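Pheromone cOB1/lipoprotein, YaeC family (Enterococcus faecalis, PDB 4EF1) probably binds methionine as the lipid-anchored substrate-binding protein of an ABC-type uptake system, and its precursor also carries the sex pheromone cOB1. Local coordinates at residues I53-F58 with I205-E210; I81-V86 with P200-I205. All coordinates share one frame; numbering follows the deposited sequence.

Contact 1. Residues I53-F58 with I205-E210; sequences IDANYF and IAVRKE. With MSE (selenomethionine), chain C.
I205 opens the pairing by laying CD1 against Y57, 3.6 Å from Y57 CB and equally close to CG of the ring. With CG1 anti to the carbonyl carbon (chi1 -62°) and the chain turned again at chi2 (-63°), CD1 reaches the tyrosine while CG2 runs along A55. At A206 the backbones lock in an antiparallel hydrogen-bonded pair with N56: A206 N gives to N56 O at 2.9 Å, and N56 N returns a bond to A206 O at 3.0 Å. On that face of the sheet N56 OD1 rests on A206 CB, 3.4 Å away, while N56 ND2 turns to N45. V207 goes back to the face of I205, its CG1 meeting A55 CB at 3.7 Å. At R208 the backbone link runs through water: one water bridges R208 N and D54 O and sits over the centre of one guanidinium face. The R208 chain bends at chi3 (-61°), bringing NH1 edge-on to I53 O for a weak bond of 3.3 Å; NH1 also reaches L48 O, and NE forms a salt bridge to E210 OE2. The pairing joins two central strands, 55-60 and 203-208, of a mixed sheet, the core of one alpha/beta lobe, consistent with the periplasmic-binding-protein fold of the family. Helix 215-225 packs on I205 and V207, helix 43-50 covers the N56 face, and strands 4-10 and 75-83 flank the pair.

Contact 2. Residues I81-V86 with P200-I205; sequences IHLEPV and PYANII. With MSE (selenomethionine), chain C.
E84 and N203 hold the amino group of the bound selenomethionine between them: its N donates to E84 OE1 at 2.8 Å and to N203 OD1 at 2.9 Å. E84 CG stands anti to the carbonyl carbon (chi1 -67°) and the chain runs out extended, carrying the carboxylate to the ligand amine. The N203 amide also uses its other end, ND2 giving to the ligand carboxylate O at 2.9 Å. Carboxylate and amide planes lie 35° apart. A water accepts a hydrogen bond from E84 N and lies within hydrogen-bonding reach of Y201 O and that same ligand oxygen.

Behind this shell stands H82. Its NE2 donates almost straight to E84 OE2 at 2.9 Å, on the anti side of the carboxylate, while ND1 pairs with Y57 OH, so both ring nitrogens are engaged and the imidazole's rotation is set. N203 CB lies over one face of the ring as a CH-pi contact, 3.9 Å from the centroid.

Further out, N203 N gives to H82 O and I81 N to N203 O, with I81 and H82 both facing N203 in a classic beta bulge. I81 CG1 leans on I205 CG1, and L83 CD2 packs on A202 CB.

With H15 NE2 also bonded to N203 OD1, and R116 and N176 to the ligand, the site engages both the amino and carboxylate groups, consistent with an amino-acid-binding protein; the E84 carboxylate would favour a protonated amine.

Both contacts are buried and lie in one sheet, where strand 203-208 is the shared middle member: contact 1 pairs it with 55-60, contact 2 with 75-83, and I205 serves both. The centre of contact 1 is about 16 Å from the centre of the chain, that of contact 2 about 6 Å. Contact 1 runs from an apolar core to a water-bridged, partly exposed arginine end; it meets the ligand just at F58, whose ring lies near the selenomethionine methyl. Contact 2 instead brings polar side chains to the ligand's amino and carboxylate groups. Y57, of contact 1, backs H82, which in turn holds the pocket residue E84, so contact 1 supplies an outer layer of support for the site in contact 2.

Contact 1. Residues I53-F58 with I205-E210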
# COMPACT_ATOMS: atom_id res chain seq x y z
N ILE A 53 17.58 1.44 -9.97
CA ILE A 53 17.57 1.75 -8.53
C ILE A 53 18.23 0.57 -7.74
O ILE A 53 18.26 -0.57 -8.20
CB ILE A 53 16.13 2.05 -8.04
CG1 ILE A 53 15.20 0.85 -8.26
CG2 ILE A 53 15.57 3.29 -8.78
CD1 ILE A 53 13.72 1.05 -7.99
N ASP A 54 18.73 0.87 -6.54
CA ASP A 54 19.34 -0.13 -5.65
C ASP A 54 18.33 -0.77 -4.69
O ASP A 54 18.55 -1.88 -4.17
CB ASP A 54 20.41 0.54 -4.81
CG ASP A 54 21.47 1.24 -5.64
OD1 ASP A 54 21.84 0.71 -6.70
OD2 ASP A 54 21.90 2.35 -5.22
N ALA A 55 17.21 -0.08 -4.46
CA ALA A 55 16.17 -0.54 -3.53
C ALA A 55 14.84 0.08 -3.97
O ALA A 55 14.82 1.07 -4.74
CB ALA A 55 16.48 -0.11 -2.11
N ASN A 56 13.75 -0.49 -3.50
CA ASN A 56 12.47 0.19 -3.65
C ASN A 56 11.67 0.21 -2.35
O ASN A 56 11.94 -0.55 -1.39
CB ASN A 56 11.70 -0.23 -4.93
CG ASN A 56 11.17 -1.66 -4.88
OD1 ASN A 56 10.68 -2.15 -3.83
ND2 ASN A 56 11.21 -2.31 -6.03
N TYR A 57 10.74 1.15 -2.30
CA TYR A 57 9.92 1.43 -1.16
C TYR A 57 8.52 1.86 -1.67
O TYR A 57 8.26 3.05 -1.90
CB TYR A 57 10.57 2.57 -0.36
CG TYR A 57 9.84 3.00 0.91
CD1 TYR A 57 9.07 2.11 1.69
CD2 TYR A 57 9.95 4.32 1.36
CE1 TYR A 57 8.43 2.54 2.88
CE2 TYR A 57 9.32 4.74 2.52
CZ TYR A 57 8.55 3.88 3.27
OH TYR A 57 7.99 4.39 4.42
N PHE A 58 7.63 0.88 -1.82
CA PHE A 58 6.28 1.12 -2.35
C PHE A 58 5.28 -0.01 -2.08
O PHE A 58 4.08 0.22 -2.15
CB PHE A 58 6.35 1.40 -3.88
CG PHE A 58 6.35 0.15 -4.71
CD1 PHE A 58 7.50 -0.60 -4.84
CD2 PHE A 58 5.21 -0.25 -5.36
CE1 PHE A 58 7.49 -1.75 -5.60
CE2 PHE A 58 5.19 -1.41 -6.12
CZ PHE A 58 6.34 -2.15 -6.24
N ILE A 205 10.97 -2.17 2.39
CA ILE A 205 12.13 -1.87 1.55
C ILE A 205 12.46 -3.20 0.91
O ILE A 205 12.66 -4.16 1.61
CB ILE A 205 13.34 -1.38 2.33
CG1 ILE A 205 13.02 -0.08 3.07
CG2 ILE A 205 14.55 -1.20 1.40
CD1 ILE A 205 12.68 1.08 2.15
N ALA A 206 12.57 -3.22 -0.41
CA ALA A 206 12.94 -4.46 -1.14
C ALA A 206 14.25 -4.19 -1.88
O ALA A 206 14.45 -3.13 -2.38
CB ALA A 206 11.83 -4.84 -2.11
N VAL A 207 15.09 -5.21 -1.99
CA VAL A 207 16.38 -5.13 -2.71
C VAL A 207 16.60 -6.42 -3.47
O VAL A 207 15.88 -7.39 -3.23
CB VAL A 207 17.59 -4.89 -1.73
CG1 VAL A 207 17.43 -3.53 -1.03
CG2 VAL A 207 17.78 -6.03 -0.71
N ARG A 208 17.60 -6.44 -4.36
CA ARG A 208 17.97 -7.67 -5.06
C ARG A 208 18.63 -8.59 -4.04
O ARG A 208 19.28 -8.12 -3.08
CB ARG A 208 18.92 -7.38 -6.24
CG ARG A 208 18.30 -6.61 -7.41
CD ARG A 208 19.22 -6.49 -8.63
NE ARG A 208 20.44 -5.76 -8.30
CZ ARG A 208 20.55 -4.44 -8.12
NH1 ARG A 208 19.54 -3.63 -8.34
NH2 ARG A 208 21.72 -3.91 -7.82
N LYS A 209 18.49 -9.90 -4.26
CA LYS A 209 19.03 -10.88 -3.31
C LYS A 209 20.52 -10.70 -3.00
O LYS A 209 20.91 -10.79 -1.85
CB LYS A 209 18.74 -12.32 -3.75
CG LYS A 209 19.33 -13.35 -2.77
CD LYS A 209 18.62 -14.69 -2.75
CE LYS A 209 19.11 -15.54 -1.58
NZ LYS A 209 18.82 -14.88 -0.27
N GLU A 210 21.33 -10.39 -4.01
CA GLU A 210 22.77 -10.17 -3.78
C GLU A 210 23.10 -9.02 -2.79
O GLU A 210 24.21 -8.97 -2.25
CB GLU A 210 23.52 -9.96 -5.11
CG GLU A 210 23.12 -8.72 -5.92
CD GLU A 210 22.10 -8.99 -7.01
OE1 GLU A 210 21.33 -9.98 -6.94
OE2 GLU A 210 22.11 -8.23 -7.99
N MSE C . 1.13 1.81 -0.54
CA MSE C . 0.20 0.68 -0.95
C MSE C . -0.63 0.14 0.22
O MSE C . -0.09 -0.07 1.32
OXT MSE C . -1.84 -0.18 0.05
CB MSE C . 0.94 -0.45 -1.65
CG MSE C . 0.06 -1.55 -2.25
SE MSE C . 1.13 -3.04 -2.85
CE MSE C . 2.06 -2.19 -4.39
O HOH W 1 21.46 -1.37 -8.19
O HOH W 2 19.57 -4.28 -5.03

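Contact 2. Residues I81-V86 with P200-I205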
# COMPACT_ATOMS: atom_id res chain seq x y z
N ILE A 81 8.35 -0.99 7.01
CA ILE A 81 8.51 0.38 7.50
C ILE A 81 7.21 1.01 8.01
O ILE A 81 7.19 1.67 9.04
CB ILE A 81 9.10 1.25 6.43
CG1 ILE A 81 10.39 0.67 5.88
CG2 ILE A 81 9.34 2.67 6.96
CD1 ILE A 81 11.51 0.39 6.86
N HIS A 82 6.11 0.79 7.31
CA HIS A 82 4.82 1.40 7.67
C HIS A 82 3.61 0.72 7.07
O HIS A 82 3.73 0.06 6.07
CB HIS A 82 4.79 2.87 7.26
CG HIS A 82 4.56 3.11 5.78
ND1 HIS A 82 5.56 3.29 4.91
CD2 HIS A 82 3.38 3.25 5.07
CE1 HIS A 82 5.07 3.54 3.72
NE2 HIS A 82 3.72 3.49 3.80
N LEU A 83 2.44 1.00 7.66
CA LEU A 83 1.12 0.51 7.22
C LEU A 83 0.29 1.67 6.66
O LEU A 83 0.42 2.85 7.11
CB LEU A 83 0.33 -0.05 8.42
CG LEU A 83 1.00 -0.96 9.44
CD1 LEU A 83 0.03 -1.44 10.53
CD2 LEU A 83 1.65 -2.13 8.73
N GLU A 84 -0.57 1.34 5.70
CA GLU A 84 -1.53 2.29 5.12
C GLU A 84 -2.94 1.65 5.13
O GLU A 84 -3.36 1.06 4.11
CB GLU A 84 -1.15 2.56 3.66
CG GLU A 84 0.13 3.28 3.48
CD GLU A 84 0.45 3.58 2.02
OE1 GLU A 84 -0.42 3.43 1.08
OE2 GLU A 84 1.61 3.96 1.84
N PRO A 85 -3.64 1.75 6.27
CA PRO A 85 -5.01 1.22 6.37
C PRO A 85 -5.81 1.75 5.19
O PRO A 85 -5.89 2.98 4.99
CB PRO A 85 -5.51 1.77 7.71
CG PRO A 85 -4.28 2.02 8.50
CD PRO A 85 -3.27 2.48 7.49
N VAL A 86 -6.31 0.83 4.38
CA VAL A 86 -6.95 1.17 3.12
C VAL A 86 -8.45 1.50 3.33
O VAL A 86 -9.15 0.91 4.16
CB VAL A 86 -6.76 0.01 2.11
CG1 VAL A 86 -7.61 -1.20 2.52
CG2 VAL A 86 -7.06 0.47 0.68
N PRO A 200 -0.56 -7.20 8.13
CA PRO A 200 0.05 -7.96 7.02
C PRO A 200 0.37 -7.11 5.79
O PRO A 200 1.11 -7.56 4.93
CB PRO A 200 -1.02 -9.01 6.69
CG PRO A 200 -2.07 -8.88 7.75
CD PRO A 200 -2.00 -7.47 8.22
N TYR A 201 -0.17 -5.90 5.70
CA TYR A 201 0.05 -5.01 4.57
C TYR A 201 1.08 -3.90 4.84
O TYR A 201 1.01 -2.86 4.23
CB TYR A 201 -1.30 -4.43 4.09
CG TYR A 201 -2.20 -5.56 3.71
CD1 TYR A 201 -1.97 -6.29 2.54
CD2 TYR A 201 -3.21 -6.01 4.60
CE1 TYR A 201 -2.74 -7.41 2.25
CE2 TYR A 201 -4.00 -7.09 4.28
CZ TYR A 201 -3.76 -7.78 3.11
OH TYR A 201 -4.52 -8.85 2.83
N ALA A 202 2.05 -4.17 5.69
CA ALA A 202 3.16 -3.21 5.94
C ALA A 202 3.94 -3.04 4.62
O ALA A 202 4.19 -4.00 3.90
CB ALA A 202 4.09 -3.69 7.08
N ASN A 203 4.28 -1.81 4.32
CA ASN A 203 5.07 -1.47 3.15
C ASN A 203 6.55 -1.67 3.50
O ASN A 203 7.00 -1.24 4.57
CB ASN A 203 4.82 -0.05 2.69
CG ASN A 203 3.51 0.10 1.93
OD1 ASN A 203 3.38 0.94 1.02
ND2 ASN A 203 2.51 -0.73 2.30
N ILE A 204 7.30 -2.25 2.56
CA ILE A 204 8.67 -2.68 2.82
C ILE A 204 9.73 -1.99 1.96
O ILE A 204 9.44 -1.35 0.93
CB ILE A 204 8.85 -4.22 2.61
CG1 ILE A 204 8.69 -4.62 1.12
CG2 ILE A 204 7.95 -5.04 3.50
CD1 ILE A 204 8.89 -6.10 0.88
N ILE A 205 10.97 -2.17 2.39
CA ILE A 205 12.13 -1.87 1.55
C ILE A 205 12.46 -3.20 0.91
O ILE A 205 12.66 -4.16 1.61
CB ILE A 205 13.34 -1.38 2.33
CG1 ILE A 205 13.02 -0.08 3.07
CG2 ILE A 205 14.55 -1.20 1.40
CD1 ILE A 205 12.68 1.08 2.15
N MSE C . 1.13 1.81 -0.54
CA MSE C . 0.20 0.68 -0.95
C MSE C . -0.63 0.14 0.22
O MSE C . -0.09 -0.07 1.32
OXT MSE C . -1.84 -0.18 0.05
CB MSE C . 0.94 -0.45 -1.65
CG MSE C . 0.06 -1.55 -2.25
SE MSE C . 1.13 -3.04 -2.85
CE MSE C . 2.06 -2.19 -4.39
O HOH W 3 -0.68 -0.84 3.76